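Local atomic coordinates of cocosin 1 acidic chain (Cocos nucifera, PDB entry 5WPW), a protein that serves as a seed storage protein of coconut, a hexameric 11S globulin that acts as a nutrient reservoir and is a potential food allergen. Residues 42-54 / 209-221. The protein carries 2 engineered substitutions. Residues are numbered along the deposited sequence; the frame is centred on the assembly and turned at random.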
# COMPACT_ATOMS: atom_id res chain seq x y z
N ILE A 42 30.15 -7.03 12.49
CA ILE A 42 31.27 -6.43 13.18
C ILE A 42 30.90 -6.25 14.64
O ILE A 42 29.73 -6.05 14.99
CB ILE A 42 31.71 -5.08 12.56
CG1 ILE A 42 30.76 -3.95 12.95
CG2 ILE A 42 31.83 -5.17 11.05
CD1 ILE A 42 31.04 -2.65 12.20
N ARG A 43 31.89 -6.38 15.51
CA ARG A 43 31.75 -6.07 16.92
C ARG A 43 32.68 -4.90 17.24
O ARG A 43 33.83 -4.89 16.82
CB ARG A 43 32.10 -7.28 17.81
CG ARG A 43 31.90 -6.98 19.30
CD ARG A 43 32.66 -7.95 20.19
NE ARG A 43 32.13 -9.30 20.07
CZ ARG A 43 32.87 -10.40 20.02
NH1 ARG A 43 34.19 -10.30 20.09
NH2 ARG A 43 32.30 -11.59 19.89
N ARG A 44 32.16 -3.93 17.98
CA ARG A 44 32.95 -2.79 18.42
C ARG A 44 32.95 -2.66 19.93
O ARG A 44 31.92 -2.87 20.59
CB ARG A 44 32.43 -1.49 17.84
CG ARG A 44 33.18 -1.02 16.67
CD ARG A 44 32.79 0.40 16.40
NE ARG A 44 31.90 0.49 15.26
CZ ARG A 44 32.31 0.49 14.00
NH1 ARG A 44 31.43 0.57 13.02
NH2 ARG A 44 33.60 0.40 13.73
N VAL A 45 34.10 -2.29 20.49
CA VAL A 45 34.20 -1.89 21.88
C VAL A 45 34.66 -0.44 21.90
O VAL A 45 35.68 -0.10 21.29
CB VAL A 45 35.17 -2.78 22.67
CG1 VAL A 45 35.39 -2.20 24.05
CG2 VAL A 45 34.61 -4.16 22.80
N ILE A 46 33.91 0.41 22.58
CA ILE A 46 34.16 1.85 22.63
C ILE A 46 34.40 2.20 24.09
O ILE A 46 33.46 2.20 24.90
CB ILE A 46 33.00 2.67 22.04
CG1 ILE A 46 32.73 2.29 20.59
CG2 ILE A 46 33.28 4.16 22.14
CD1 ILE A 46 31.47 2.95 20.04
N GLU A 47 35.66 2.51 24.42
CA GLU A 47 36.00 2.88 25.78
C GLU A 47 35.23 4.12 26.19
O GLU A 47 34.73 4.86 25.33
CB GLU A 47 37.50 3.14 25.92
CG GLU A 47 38.39 2.08 25.32
CD GLU A 47 38.14 0.71 25.90
OE1 GLU A 47 38.40 -0.28 25.19
OE2 GLU A 47 37.67 0.64 27.06
N PRO A 48 35.10 4.37 27.49
CA PRO A 48 34.51 5.62 27.95
C PRO A 48 35.21 6.82 27.32
O PRO A 48 36.42 6.80 27.08
CB PRO A 48 34.69 5.57 29.47
CG PRO A 48 34.73 4.11 29.77
CD PRO A 48 35.39 3.45 28.61
N ARG A 49 34.42 7.84 26.98
CA ARG A 49 34.84 9.07 26.32
C ARG A 49 35.33 8.83 24.89
O ARG A 49 35.92 9.74 24.28
CB ARG A 49 35.91 9.81 27.15
CG ARG A 49 35.30 10.79 28.18
CD ARG A 49 34.21 10.14 29.02
NE ARG A 49 33.69 11.04 30.05
CZ ARG A 49 32.56 10.84 30.73
NH1 ARG A 49 31.80 9.77 30.47
NH2 ARG A 49 32.17 11.71 31.65
N GLY A 50 35.07 7.66 24.32
CA GLY A 50 35.40 7.38 22.94
C GLY A 50 34.25 7.74 22.01
O GLY A 50 33.09 7.46 22.29
N LEU A 51 34.61 8.35 20.88
CA LEU A 51 33.68 8.78 19.84
C LEU A 51 33.94 7.96 18.59
O LEU A 51 35.07 7.95 18.07
CB LEU A 51 33.84 10.28 19.56
CG LEU A 51 33.21 10.87 18.30
CD1 LEU A 51 31.69 10.96 18.47
CD2 LEU A 51 33.82 12.23 18.02
N LEU A 52 32.92 7.24 18.11
CA LEU A 52 32.96 6.66 16.77
C LEU A 52 32.69 7.74 15.74
O LEU A 52 31.60 8.33 15.72
CB LEU A 52 31.93 5.54 16.64
CG LEU A 52 31.86 4.77 15.32
CD1 LEU A 52 33.15 4.01 15.05
CD2 LEU A 52 30.69 3.81 15.39
N LEU A 53 33.68 8.00 14.87
CA LEU A 53 33.60 9.10 13.92
C LEU A 53 32.47 8.91 12.92
O LEU A 53 32.13 7.77 12.57
CB LEU A 53 34.92 9.25 13.16
CG LEU A 53 36.10 9.43 14.11
CD1 LEU A 53 37.38 9.46 13.33
CD2 LEU A 53 35.86 10.67 14.95
N PRO A 54 31.90 10.00 12.40
CA PRO A 54 30.78 9.87 11.46
C PRO A 54 31.18 9.13 10.19
O PRO A 54 32.26 9.33 9.63
CB PRO A 54 30.39 11.31 11.17
CG PRO A 54 31.61 12.14 11.56
CD PRO A 54 32.20 11.40 12.72
N ARG A 209 44.56 8.06 15.00
CA ARG A 209 43.63 7.59 16.02
C ARG A 209 42.73 6.45 15.54
O ARG A 209 42.23 5.69 16.37
CB ARG A 209 42.77 8.74 16.52
CG ARG A 209 43.57 9.96 16.99
CD ARG A 209 42.64 11.14 17.31
NE ARG A 209 41.99 11.67 16.12
CZ ARG A 209 40.92 12.46 16.15
NH1 ARG A 209 40.40 12.82 17.32
NH2 ARG A 209 40.38 12.91 15.02
N GLY A 210 42.50 6.32 14.23
CA GLY A 210 41.50 5.34 13.80
C GLY A 210 40.09 5.92 13.88
O GLY A 210 39.90 7.14 13.98
N GLU A 211 39.09 5.02 13.85
CA GLU A 211 37.69 5.47 13.78
C GLU A 211 37.01 5.57 15.15
O GLU A 211 35.86 6.01 15.22
CB GLU A 211 36.89 4.53 12.87
CG GLU A 211 36.82 3.12 13.36
CD GLU A 211 35.66 2.35 12.76
OE1 GLU A 211 34.72 2.99 12.22
OE2 GLU A 211 35.68 1.11 12.84
N ILE A 212 37.68 5.21 16.23
CA ILE A 212 37.19 5.46 17.58
C ILE A 212 38.27 6.29 18.28
O ILE A 212 39.36 5.78 18.53
CB ILE A 212 36.90 4.18 18.35
CG1 ILE A 212 35.99 3.26 17.52
CG2 ILE A 212 36.29 4.52 19.69
CD1 ILE A 212 35.94 1.81 18.05
N VAL A 213 37.96 7.55 18.58
CA VAL A 213 38.94 8.51 19.08
C VAL A 213 38.54 8.99 20.47
O VAL A 213 37.36 8.95 20.85
CB VAL A 213 39.10 9.70 18.10
CG1 VAL A 213 39.28 9.18 16.70
CG2 VAL A 213 37.90 10.70 18.20
N ARG A 214 39.53 9.46 21.24
CA ARG A 214 39.28 9.89 22.61
C ARG A 214 38.89 11.36 22.63
O ARG A 214 39.57 12.20 22.03
CB ARG A 214 40.51 9.65 23.49
CG ARG A 214 40.29 9.78 25.00
CD ARG A 214 39.73 8.49 25.67
NE ARG A 214 40.57 7.30 25.47
CZ ARG A 214 40.43 6.15 26.13
NH1 ARG A 214 39.48 6.01 27.06
NH2 ARG A 214 41.25 5.13 25.87
N ALA A 215 37.78 11.68 23.29
CA ALA A 215 37.42 13.06 23.61
C ALA A 215 37.89 13.31 25.04
O ALA A 215 37.22 12.91 25.99
CB ALA A 215 35.93 13.31 23.45
N GLU A 216 39.04 13.97 25.20
CA GLU A 216 39.62 14.07 26.54
C GLU A 216 38.88 15.07 27.42
O GLU A 216 38.90 14.94 28.65
CB GLU A 216 41.11 14.44 26.45
CG GLU A 216 41.90 14.05 27.71
CD GLU A 216 43.40 13.94 27.47
OE1 GLU A 216 44.10 14.97 27.61
OE2 GLU A 216 43.87 12.83 27.15
N ASN A 217 38.22 16.07 26.83
CA ASN A 217 37.41 17.02 27.58
C ASN A 217 35.97 16.60 27.73
O ASN A 217 35.13 17.42 28.11
CB ASN A 217 37.46 18.39 26.91
CG ASN A 217 38.72 19.13 27.23
OD1 ASN A 217 39.25 19.02 28.34
ND2 ASN A 217 39.22 19.91 26.27
N GLY A 218 35.64 15.35 27.41
CA GLY A 218 34.26 14.95 27.34
C GLY A 218 33.67 15.50 26.06
O GLY A 218 34.25 16.40 25.44
N LEU A 219 32.54 14.99 25.64
CA LEU A 219 31.86 15.50 24.46
C LEU A 219 30.57 16.13 24.93
O LEU A 219 29.70 15.44 25.45
CB LEU A 219 31.60 14.39 23.45
CG LEU A 219 30.98 14.86 22.13
CD1 LEU A 219 32.08 15.37 21.25
CD2 LEU A 219 30.21 13.72 21.45
N GLN A 220 30.44 17.44 24.76
CA GLN A 220 29.20 18.12 25.12
C GLN A 220 28.40 18.35 23.85
O GLN A 220 28.90 18.94 22.88
CB GLN A 220 29.46 19.43 25.84
CG GLN A 220 30.03 19.25 27.25
CD GLN A 220 28.96 19.12 28.31
OE1 GLN A 220 28.75 18.04 28.87
NE2 GLN A 220 28.27 20.23 28.60
N VAL A 221 27.16 17.86 23.85
CA VAL A 221 26.20 18.11 22.79
C VAL A 221 24.92 18.57 23.47
O VAL A 221 24.76 18.45 24.68
CB VAL A 221 25.94 16.86 21.93
CG1 VAL A 221 27.24 16.25 21.46
CG2 VAL A 221 25.12 15.84 22.71
O HOH W 1 33.32 5.06 11.83
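Glu-211 and Leu-53 begin the pairing that lets a short strand, 212-214, more than 150 residues further on, join a sheet of the N-terminal cupin barrel, an example of how a double-stranded beta-helix gains an antiparallel strand from far along the chain. Leu-53 N gives its hydrogen to Glu-211 O over 3.0 Å. Glu-211 OE2 comes to the edge of the Arg-44 guanidinium, near its plane, with the carboxylate turned almost perpendicular to it; this salt bridge is modelled too short for its length to be trusted. Thr-24 OG1 is hydrogen-bonded to both Arg-44 NH2 and Glu-211 OE2, though the positions of these two are less sure. Leu-52 runs alongside the same glutamate, its CD1 above one face of the guanidinium, offset toward the rim.

From its place beside strand 50-54, Ile-212 lays its side chain against strand 42-46. With CG1 anti to its own carbonyl carbon (chi1 -52°), CD1 packs 3.8 Å from Arg-44 CD, while CG2 meets Ile-46 CG2 at 3.9 Å. On the opposite face of the sheet, Val-213 crosses Leu-53 at about a right angle, CG2 against CD2 at 3.8 Å. Its backbone exchanges two hydrogen bonds with Leu-51. The side chain of Arg-214 bends back toward the type II turn 47-50, where NH1 makes a weak bond to Pro-48 O.

The ladder ends where Ala-215 N meets Arg-49 O at 2.9 Å, nearly straight at 172°. Asn-391 of a neighbouring subunit packs on Ala-215 and Leu-219, and Leu-219 CD2 approaches Leu-51 CD1 at 4.3 Å.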